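Local coordinates for protein Phthiocerol/phenolphthiocerol synthesis polyketide synthase type I PpsC (Mycobacterium tuberculosis, PDB 5NJI) that dehydrates acyl intermediates as the dehydratase domain of a type I polyketide synthase, probably in phthiocerol and phenolphthiocerol lipid synthesis, and is captured with a dodecenoyl-CoA thioester, at residues Q170-P173 and D174-Y177; H187-A190 and F191-I194; M229-A232 and L233-L236. The protein carries 1 engineered substitution. All blocks are in the same frame, centred on the assembly; numbering follows the deposited sequence.

Contact 1 (Q170-P173 and D174-Y177); sequences QLDP and DDLY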
loop_
_atom_site.group_PDB
_atom_site.type_symbol
_atom_site.label_atom_id
_atom_site.label_comp_id
_atom_site.label_asym_id
_atom_site.label_seq_id
_atom_site.Cartn_x
_atom_site.Cartn_y
_atom_site.Cartn_z
ATOM N N GLN A 170 17.716 -10.873 -16.191
ATOM C CA GLN A 170 17.527 -11.242 -14.795
ATOM C C GLN A 170 18.274 -10.272 -13.887
ATOM O O GLN A 170 19.351 -9.776 -14.231
ATOM C CB GLN A 170 18.011 -12.676 -14.541
ATOM C CG GLN A 170 17.397 -13.726 -15.454
ATOM C CD GLN A 170 15.881 -13.709 -15.443
ATOM O OE1 GLN A 170 15.253 -13.773 -14.384
ATOM N NE2 GLN A 170 15.283 -13.623 -16.629
ATOM N N LEU A 171 17.691 -9.995 -12.722
ATOM C CA LEU A 171 18.295 -9.111 -11.740
ATOM C C LEU A 171 18.369 -9.826 -10.396
ATOM O O LEU A 171 17.689 -10.830 -10.160
ATOM C CB LEU A 171 17.496 -7.804 -11.610
ATOM C CG LEU A 171 17.311 -6.993 -12.896
ATOM C CD1 LEU A 171 16.431 -5.772 -12.625
ATOM C CD2 LEU A 171 18.652 -6.557 -13.467
ATOM N N ASP A 172 19.205 -9.295 -9.508
ATOM C CA ASP A 172 19.392 -9.882 -8.192
ATOM C C ASP A 172 18.555 -9.113 -7.178
ATOM O O ASP A 172 18.772 -7.904 -7.012
ATOM C CB ASP A 172 20.869 -9.843 -7.811
ATOM C CG ASP A 172 21.151 -10.416 -6.424
ATOM O OD1 ASP A 172 20.214 -10.853 -5.726
ATOM O OD2 ASP A 172 22.338 -10.429 -6.031
ATOM N N PRO A 173 17.591 -9.740 -6.495
ATOM C CA PRO A 173 16.805 -8.982 -5.507
ATOM C C PRO A 173 17.653 -8.299 -4.447
ATOM O O PRO A 173 17.268 -7.227 -3.970
ATOM C CB PRO A 173 15.888 -10.049 -4.899
ATOM C CG PRO A 173 15.762 -11.091 -5.967
ATOM C CD PRO A 173 17.099 -11.121 -6.638
ATOM N N ASP A 174 18.791 -8.879 -4.050
ATOM C CA ASP A 174 19.634 -8.211 -3.060
ATOM C C ASP A 174 20.071 -6.833 -3.537
ATOM O O ASP A 174 20.218 -5.912 -2.723
ATOM C CB ASP A 174 20.867 -9.060 -2.739
ATOM C CG ASP A 174 20.514 -10.423 -2.175
ATOM O OD1 ASP A 174 19.382 -10.589 -1.677
ATOM O OD2 ASP A 174 21.375 -11.326 -2.220
ATOM N N ASP A 175 20.285 -6.675 -4.845
ATOM C CA ASP A 175 20.684 -5.382 -5.387
ATOM C C ASP A 175 19.555 -4.368 -5.284
ATOM O O ASP A 175 19.811 -3.178 -5.077
ATOM C CB ASP A 175 21.111 -5.513 -6.851
ATOM C CG ASP A 175 22.487 -6.139 -7.016
ATOM O OD1 ASP A 175 23.218 -6.260 -6.011
ATOM O OD2 ASP A 175 22.831 -6.511 -8.159
ATOM N N LEU A 176 18.304 -4.807 -5.477
ATOM C CA LEU A 176 17.174 -3.894 -5.307
ATOM C C LEU A 176 17.087 -3.397 -3.869
ATOM O O LEU A 176 16.981 -2.194 -3.619
ATOM C CB LEU A 176 15.868 -4.572 -5.733
ATOM C CG LEU A 176 14.581 -3.789 -5.429
ATOM C CD1 LEU A 176 14.487 -2.482 -6.211
ATOM C CD2 LEU A 176 13.343 -4.648 -5.672
ATOM N N TYR A 177 17.138 -4.303 -2.899
ATOM C CA TYR A 177 17.044 -3.865 -1.514
ATOM C C TYR A 177 18.234 -2.997 -1.120
ATOM O O TYR A 177 18.065 -2.025 -0.387
ATOM C CB TYR A 177 16.881 -5.081 -0.603
ATOM C CG TYR A 177 15.495 -5.692 -0.761
ATOM C CD1 TYR A 177 14.358 -4.966 -0.401
ATOM C CD2 TYR A 177 15.316 -6.970 -1.287
ATOM C CE1 TYR A 177 13.093 -5.490 -0.560
ATOM C CE2 TYR A 177 14.047 -7.506 -1.446
ATOM C CZ TYR A 177 12.937 -6.750 -1.100
ATOM O OH TYR A 177 11.685 -7.292 -1.261
HETATM O O HOH W 1 20.906 -6.847 -10.154
HETATM O O HOH W 2 24.050 -9.773 -8.472
#

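Contact 2 (H187-A190 and F191-I194); sequences HGPA and FQGI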
loop_
_atom_site.group_PDB
_atom_site.type_symbol
_atom_site.label_atom_id
_atom_site.label_comp_id
_atom_site.label_asym_id
_atom_site.label_seq_id
_atom_site.Cartn_x
_atom_site.Cartn_y
_atom_site.Cartn_z
ATOM N N HIS A 187 13.655 -1.606 4.365
ATOM C CA HIS A 187 12.690 -2.679 4.563
ATOM C C HIS A 187 13.307 -3.790 5.404
ATOM O O HIS A 187 14.311 -4.391 5.002
ATOM C CB HIS A 187 12.253 -3.272 3.225
ATOM C CG HIS A 187 11.442 -2.357 2.357
ATOM N ND1 HIS A 187 11.981 -1.663 1.297
ATOM C CD2 HIS A 187 10.117 -2.076 2.354
ATOM C CE1 HIS A 187 11.029 -0.978 0.690
ATOM N NE2 HIS A 187 9.885 -1.221 1.304
ATOM N N GLY A 188 12.688 -4.103 6.537
ATOM C CA GLY A 188 13.099 -5.240 7.322
ATOM C C GLY A 188 12.553 -6.542 6.764
ATOM O O GLY A 188 11.893 -6.585 5.725
ATOM N N PRO A 189 12.817 -7.643 7.478
ATOM C CA PRO A 189 12.519 -8.970 6.903
ATOM C C PRO A 189 11.068 -9.174 6.496
ATOM O O PRO A 189 10.791 -9.852 5.497
ATOM C CB PRO A 189 12.930 -9.922 8.032
ATOM C CG PRO A 189 14.009 -9.185 8.758
ATOM C CD PRO A 189 13.621 -7.740 8.713
ATOM N N ALA A 190 10.121 -8.610 7.243
ATOM C CA ALA A 190 8.729 -8.827 6.918
ATOM C C ALA A 190 8.371 -8.281 5.541
ATOM O O ALA A 190 7.428 -8.777 4.929
ATOM C CB ALA A 190 7.841 -8.205 7.984
ATOM N N PHE A 191 9.107 -7.299 5.039
ATOM C CA PHE A 191 8.825 -6.668 3.755
ATOM C C PHE A 191 9.719 -7.156 2.630
ATOM O O PHE A 191 9.577 -6.678 1.510
ATOM C CB PHE A 191 8.965 -5.143 3.875
ATOM C CG PHE A 191 7.821 -4.479 4.596
ATOM C CD1 PHE A 191 7.754 -4.468 5.976
ATOM C CD2 PHE A 191 6.801 -3.874 3.876
ATOM C CE1 PHE A 191 6.685 -3.882 6.644
ATOM C CE2 PHE A 191 5.720 -3.276 4.538
ATOM C CZ PHE A 191 5.669 -3.269 5.922
ATOM N N GLN A 192 10.644 -8.076 2.898
ATOM C CA GLN A 192 11.586 -8.533 1.877
ATOM C C GLN A 192 10.990 -9.718 1.121
ATOM O O GLN A 192 11.452 -10.864 1.191
ATOM C CB GLN A 192 12.924 -8.876 2.521
ATOM C CG GLN A 192 13.701 -7.640 2.998
ATOM C CD GLN A 192 14.908 -7.998 3.850
ATOM O OE1 GLN A 192 15.412 -9.114 3.772
ATOM N NE2 GLN A 192 15.361 -7.060 4.689
ATOM N N GLY A 193 9.946 -9.407 0.362
ATOM C CA GLY A 193 9.186 -10.399 -0.365
ATOM C C GLY A 193 9.540 -10.588 -1.821
ATOM O O GLY A 193 8.991 -11.487 -2.449
ATOM N N ILE A 194 10.439 -9.796 -2.380
ATOM C CA ILE A 194 10.867 -10.024 -3.754
ATOM C C ILE A 194 11.953 -11.095 -3.736
ATOM O O ILE A 194 13.019 -10.904 -3.143
ATOM C CB ILE A 194 11.346 -8.722 -4.402
ATOM C CG1 ILE A 194 10.122 -7.820 -4.633
ATOM C CG2 ILE A 194 12.033 -9.004 -5.717
ATOM C CD1 ILE A 194 10.407 -6.501 -5.250
#

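Contact 3 (M229-A232 and L233-L236); sequences MDIA and LQTL. With 8Z2 (~{S}-[2-[3-[[(2~{R})-4-[[[(2~{R},3~{S},4~{R},5~{R})-5-(6-aminopurin-9-yl)-4-oxidanyl-3-phosphonooxy-oxolan-2-yl]methoxy-oxidanyl-phosphoryl]oxy-oxidanyl-phosphoryl]oxy-3,3-dimethyl-2-oxidanyl-butanoyl]amino]propanoylamino]ethyl] (~{E})-dodec-2-enethioate), chain B.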
loop_
_atom_site.group_PDB
_atom_site.type_symbol
_atom_site.label_atom_id
_atom_site.label_comp_id
_atom_site.label_asym_id
_atom_site.label_seq_id
_atom_site.Cartn_x
_atom_site.Cartn_y
_atom_site.Cartn_z
ATOM N N MET A 229 0.967 -5.523 -0.706
ATOM C CA MET A 229 0.826 -4.368 -1.558
ATOM C C MET A 229 2.209 -3.641 -1.623
ATOM O O MET A 229 2.633 -3.290 -2.641
ATOM C CB MET A 229 -0.249 -3.348 -1.144
ATOM C CG MET A 229 -0.304 -2.141 -2.041
ATOM S SD MET A 229 -1.774 -1.236 -1.606
ATOM C CE MET A 229 -1.553 0.202 -2.590
ATOM N N ASP A 230 2.865 -3.407 -0.482
ATOM C CA ASP A 230 4.154 -2.748 -0.540
ATOM C C ASP A 230 5.152 -3.559 -1.359
ATOM O O ASP A 230 5.918 -2.985 -2.140
ATOM C CB ASP A 230 4.706 -2.499 0.867
ATOM C CG ASP A 230 5.926 -1.589 0.839
ATOM O OD1 ASP A 230 5.735 -0.359 0.687
ATOM O OD2 ASP A 230 7.072 -2.095 0.922
ATOM N N ILE A 231 5.173 -4.887 -1.173
ATOM C CA ILE A 231 6.076 -5.749 -1.935
ATOM C C ILE A 231 5.812 -5.597 -3.421
ATOM O O ILE A 231 6.740 -5.460 -4.228
ATOM C CB ILE A 231 5.931 -7.216 -1.473
ATOM C CG1 ILE A 231 6.527 -7.413 -0.083
ATOM C CG2 ILE A 231 6.609 -8.182 -2.468
ATOM C CD1 ILE A 231 5.996 -8.672 0.631
ATOM N N ALA A 232 4.541 -5.571 -3.808
ATOM C CA ALA A 232 4.219 -5.327 -5.213
ATOM C C ALA A 232 4.783 -3.993 -5.697
ATOM O O ALA A 232 5.343 -3.913 -6.792
ATOM C CB ALA A 232 2.709 -5.373 -5.427
ATOM N N LEU A 233 4.661 -2.933 -4.894
ATOM C CA LEU A 233 5.187 -1.616 -5.273
ATOM C C LEU A 233 6.706 -1.596 -5.382
ATOM O O LEU A 233 7.254 -0.826 -6.174
ATOM C CB LEU A 233 4.758 -0.562 -4.249
ATOM C CG LEU A 233 3.259 -0.331 -4.076
ATOM C CD1 LEU A 233 3.036 0.671 -2.954
ATOM C CD2 LEU A 233 2.635 0.159 -5.384
ATOM N N GLN A 234 7.401 -2.409 -4.580
ATOM C CA GLN A 234 8.854 -2.440 -4.608
ATOM C C GLN A 234 9.373 -2.779 -5.994
ATOM O O GLN A 234 10.499 -2.408 -6.330
ATOM C CB GLN A 234 9.376 -3.466 -3.616
ATOM C CG GLN A 234 9.196 -3.109 -2.161
ATOM C CD GLN A 234 9.470 -4.303 -1.278
ATOM O OE1 GLN A 234 10.098 -5.263 -1.702
ATOM N NE2 GLN A 234 8.965 -4.267 -0.046
ATOM N N THR A 235 8.569 -3.481 -6.794
ATOM C CA THR A 235 8.970 -3.846 -8.150
ATOM C C THR A 235 9.313 -2.618 -8.975
ATOM O O THR A 235 10.126 -2.699 -9.902
ATOM C CB THR A 235 7.850 -4.629 -8.836
ATOM O OG1 THR A 235 6.751 -3.761 -9.085
ATOM C CG2 THR A 235 7.361 -5.763 -7.994
ATOM N N LEU A 236 8.699 -1.474 -8.662
ATOM C CA LEU A 236 8.954 -0.256 -9.419
ATOM C C LEU A 236 10.397 0.189 -9.282
ATOM O O LEU A 236 10.909 0.871 -10.175
ATOM C CB LEU A 236 8.014 0.850 -8.954
ATOM C CG LEU A 236 6.543 0.552 -9.228
ATOM C CD1 LEU A 236 5.685 1.616 -8.550
ATOM C CD2 LEU A 236 6.216 0.468 -10.728
HETATM C C2 8Z2 B . -5.280 18.394 -0.292
HETATM C C4 8Z2 B . -3.142 19.227 0.179
HETATM C C5 8Z2 B . -3.665 20.058 1.050
HETATM C C6 8Z2 B . -4.958 20.097 1.254
HETATM C C8 8Z2 B . -1.581 20.415 1.061
HETATM C C10 8Z2 B . 11.396 3.455 -6.184
HETATM C C11 8Z2 B . 11.552 3.970 -7.558
HETATM C C12 8Z2 B . 12.666 4.943 -7.624
HETATM N N9 8Z2 B . -1.839 19.409 0.232
HETATM N N7 8Z2 B . -2.705 20.757 1.599
HETATM N N3 8Z2 B . -3.929 18.380 -0.510
HETATM N N1 8Z2 B . -5.794 19.289 0.602
HETATM N N6 8Z2 B . -5.334 20.978 2.148
HETATM C "C1'" 8Z2 B . -1.289 18.368 -0.857
HETATM C "C2'" 8Z2 B . -1.512 19.174 -2.081
HETATM O "O2'" 8Z2 B . -2.118 18.157 -2.867
HETATM C "C3'" 8Z2 B . -0.018 19.672 -2.441
HETATM O "O3'" 8Z2 B . -0.116 20.849 -3.295
HETATM C "C4'" 8Z2 B . 0.541 18.114 -2.660
HETATM O "O4'" 8Z2 B . 0.016 17.572 -1.361
HETATM C "C5'" 8Z2 B . 1.990 17.661 -2.760
HETATM O "O5'" 8Z2 B . 2.778 17.901 -1.656
HETATM P P1 8Z2 B . 3.045 19.206 -1.015
HETATM O O11 8Z2 B . 1.929 19.200 -0.076
HETATM O O12 8Z2 B . 2.810 20.432 -1.818
HETATM O O6 8Z2 B . 4.555 19.288 -0.224
HETATM P P2 8Z2 B . 4.631 19.224 1.387
HETATM O O21 8Z2 B . 3.233 19.476 2.093
HETATM O O22 8Z2 B . 5.512 19.931 2.225
HETATM O O7 8Z2 B . 5.074 17.651 1.390
HETATM C CPA 8Z2 B . 5.514 16.830 0.294
HETATM C CPB 8Z2 B . 5.777 15.450 0.954
HETATM C CP8 8Z2 B . 4.467 15.036 1.648
HETATM C CP7 8Z2 B . 6.175 14.408 -0.041
HETATM C CP9 8Z2 B . 6.889 15.613 1.984
HETATM O OP3 8Z2 B . 3.523 14.967 0.655
HETATM C CP6 8Z2 B . 4.532 13.684 2.405
HETATM O OP2 8Z2 B . 5.290 13.573 3.299
HETATM N NP2 8Z2 B . 3.601 12.779 2.137
HETATM C CP5 8Z2 B . 3.449 11.493 2.779
HETATM C CP4 8Z2 B . 4.187 10.433 1.983
HETATM C CP3 8Z2 B . 4.011 9.080 2.710
HETATM O OP1 8Z2 B . 3.774 9.053 3.868
HETATM N NP1 8Z2 B . 4.151 7.982 2.007
HETATM C CP2 8Z2 B . 3.965 6.679 2.569
HETATM C CP1 8Z2 B . 5.131 6.256 3.390
HETATM S S 8Z2 B . 6.606 6.001 2.355
HETATM P P3 8Z2 B . -0.929 22.220 -2.546
HETATM O O31 8Z2 B . -0.258 22.194 -0.996
HETATM O O32 8Z2 B . -2.293 22.095 -2.235
HETATM O O33 8Z2 B . -0.740 23.575 -3.074
HETATM C CA1 8Z2 B . 6.269 4.684 1.646
HETATM C CA2 8Z2 B . 7.323 4.161 0.742
HETATM O OA1 8Z2 B . 5.283 4.023 1.729
HETATM C CA3 8Z2 B . 7.029 2.921 -0.007
HETATM C CA4 8Z2 B . 8.063 2.436 -0.937
HETATM C CA5 8Z2 B . 7.582 1.324 -1.834
HETATM C CA6 8Z2 B . 8.681 0.920 -2.804
HETATM C CA7 8Z2 B . 8.817 1.940 -3.959
HETATM C CA8 8Z2 B . 10.153 1.849 -4.668
HETATM C CA9 8Z2 B . 10.206 2.584 -6.035
#

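Contact 1 (Q170-P173 and D174-Y177)
Asp172 O receives two backbone amides of the first helical turn, Asp175 N at 2.9 Å and, more weakly, Leu176 N at 3.5 Å. Asp172 is the N-cap of helix 173-182: its OD1 accepts from Asp174 N at 3.0 Å. With CG anti to the backbone N (chi1 179°), the carboxylate folds over the start of the helix so that Asp174 N meets OD1 from above the carboxylate plane, 63° out of it. The first i to i+4 bond of full strength runs from Tyr177 N to Pro173 O at 3.1 Å. Atom CD2 of the Tyr177 ring also approaches Pro173 O, while the phenol OH reaches beyond the turn to Gln234 OE1. Leu176 turns to the interior and packs on Ile194 and Leu197 of strand 194-200.

Three carboxylates gather on the outer side of this helix start. Asp172 OD1 and Asp174 OD2 are 3.7 Å apart, and the planes of the two carboxylates are inclined at 55°. Asp175 is tied to Asp172 through water: one molecule donates to Asp175 OD2 at 2.8 Å and accepts from Asp172 N, and a second donates to Asp172 OD2 and weakly to Asp175 OD2. The amides at the helix N-terminus and the bridging waters probably offset part of the repulsion between the acids, consistent with an ionised cap, although so dense a negative patch may raise the proton affinity of one of the three.

Contact 2 (H187-A190 and F191-I194)
The sequence His187-Gly-Pro-Ala-Phe191 resembles the YGPxF motif of dehydratase domains, with His in the first position, and it folds as a tight turn leading out of strand 185-187. Two successive backbone bonds of 3-10 type close it, Phe191 N to Gly188 O at 3.0 Å and Gln192 N to Pro189 O at 3.2 Å. Gln192 then folds its side chain back across the turn. Extended beyond CG, it carries its amide past Gly188 O to His187 O, where NE2 donates at 2.9 Å in a nearly straight bond (170°) with the acceptor in the amide plane. The same residue is the centre of an inverse gamma turn, closed by a weak bond from Gly193 N to Phe191 O.

On the inner side, CD2 of the His187 imidazole rests 3.6 Å from CB of Phe191, and the two side chains run at about a right angle. Their rings are further apart, with centroids at 6.0 Å. The side chain of His187 is about 5 Å from the bound ligand, and Asp59 binds the Ala190 amide. Phe191 lies against Val227 on helix 226-234, His187 reaches Leu180 of helix 173-182, and Ile194 touches both helices as strand 194-200 begins.

Contact 3 (M229-A232 and L233-L236)
Gln234 lies back along its own helix over Asp230 and Ile231, beginning with CB, 3.4 Å from Ile231 O. Next, CG passes Asp230 O at 3.3 Å, and CD comes to 3.7 Å from Ile231 CA. The extended chain ends in an amide whose two atoms have separate tasks: OE1 accepts from Tyr177 OH, and NE2 donates to Asp230 OD2 at 3.0 Å and also to Phe191 O. The bond to Asp230 is straight (167°) and lies in the amide plane, but it meets OD2 on the anti side of a carboxylate turned 71° from that plane. These partners fix the rotation of the buried amide. His187 NE2 adds a weak hydrogen bond to Asp230 OD2, while OD1 faces the acyl chain of the ligand, 3.5 Å from its CA5. The Asp-x-x-x-Gln spacing matches a sequence motif of dehydratase active sites, and both residues line the ligand pocket here, Gln234 CA lying 3.8 Å from CA6 of the ligand.

The next turn tightens towards 3-10 geometry. Ala232 O takes two donors from Thr235, the backbone N at 3.3 Å and OG1 at 2.7 Å. A chi1 of 69° sets the hydroxyl between the backbone N and the carbonyl carbon and brings it nearly in line with the Ala232 C=O bond. Leu233, Thr235 and Leu236 all pack on Val297 of strand 292-300, Met229 and Leu236 reach strand 306-317, and Ile231 and Gln234 lean on Ile194 of strand 194-200, with Asp230, Leu233 and Gln234 beside the acyl chain.

In the fold
The three contacts run from surface to core. Contact 1, about 21 Å from the chain centre to its own centre, is a solvated helix start; contact 2 is a partly buried turn; contact 3, about 8 Å from the chain centre, is wholly buried beside the ligand. Each adds side-chain bonds to a backbone frame: a carboxylate cap with water in contact 1, an amide folded back on the main chain in contact 2, and a side-chain to side-chain bond in contact 3. Contacts 1 and 2 each send a polar group to the amide of Gln234. Helices 173-182 and 226-234 thus meet directly, and the turn at 187-194 touches both, consistent with the double hotdog fold of polyketide synthase dehydratases.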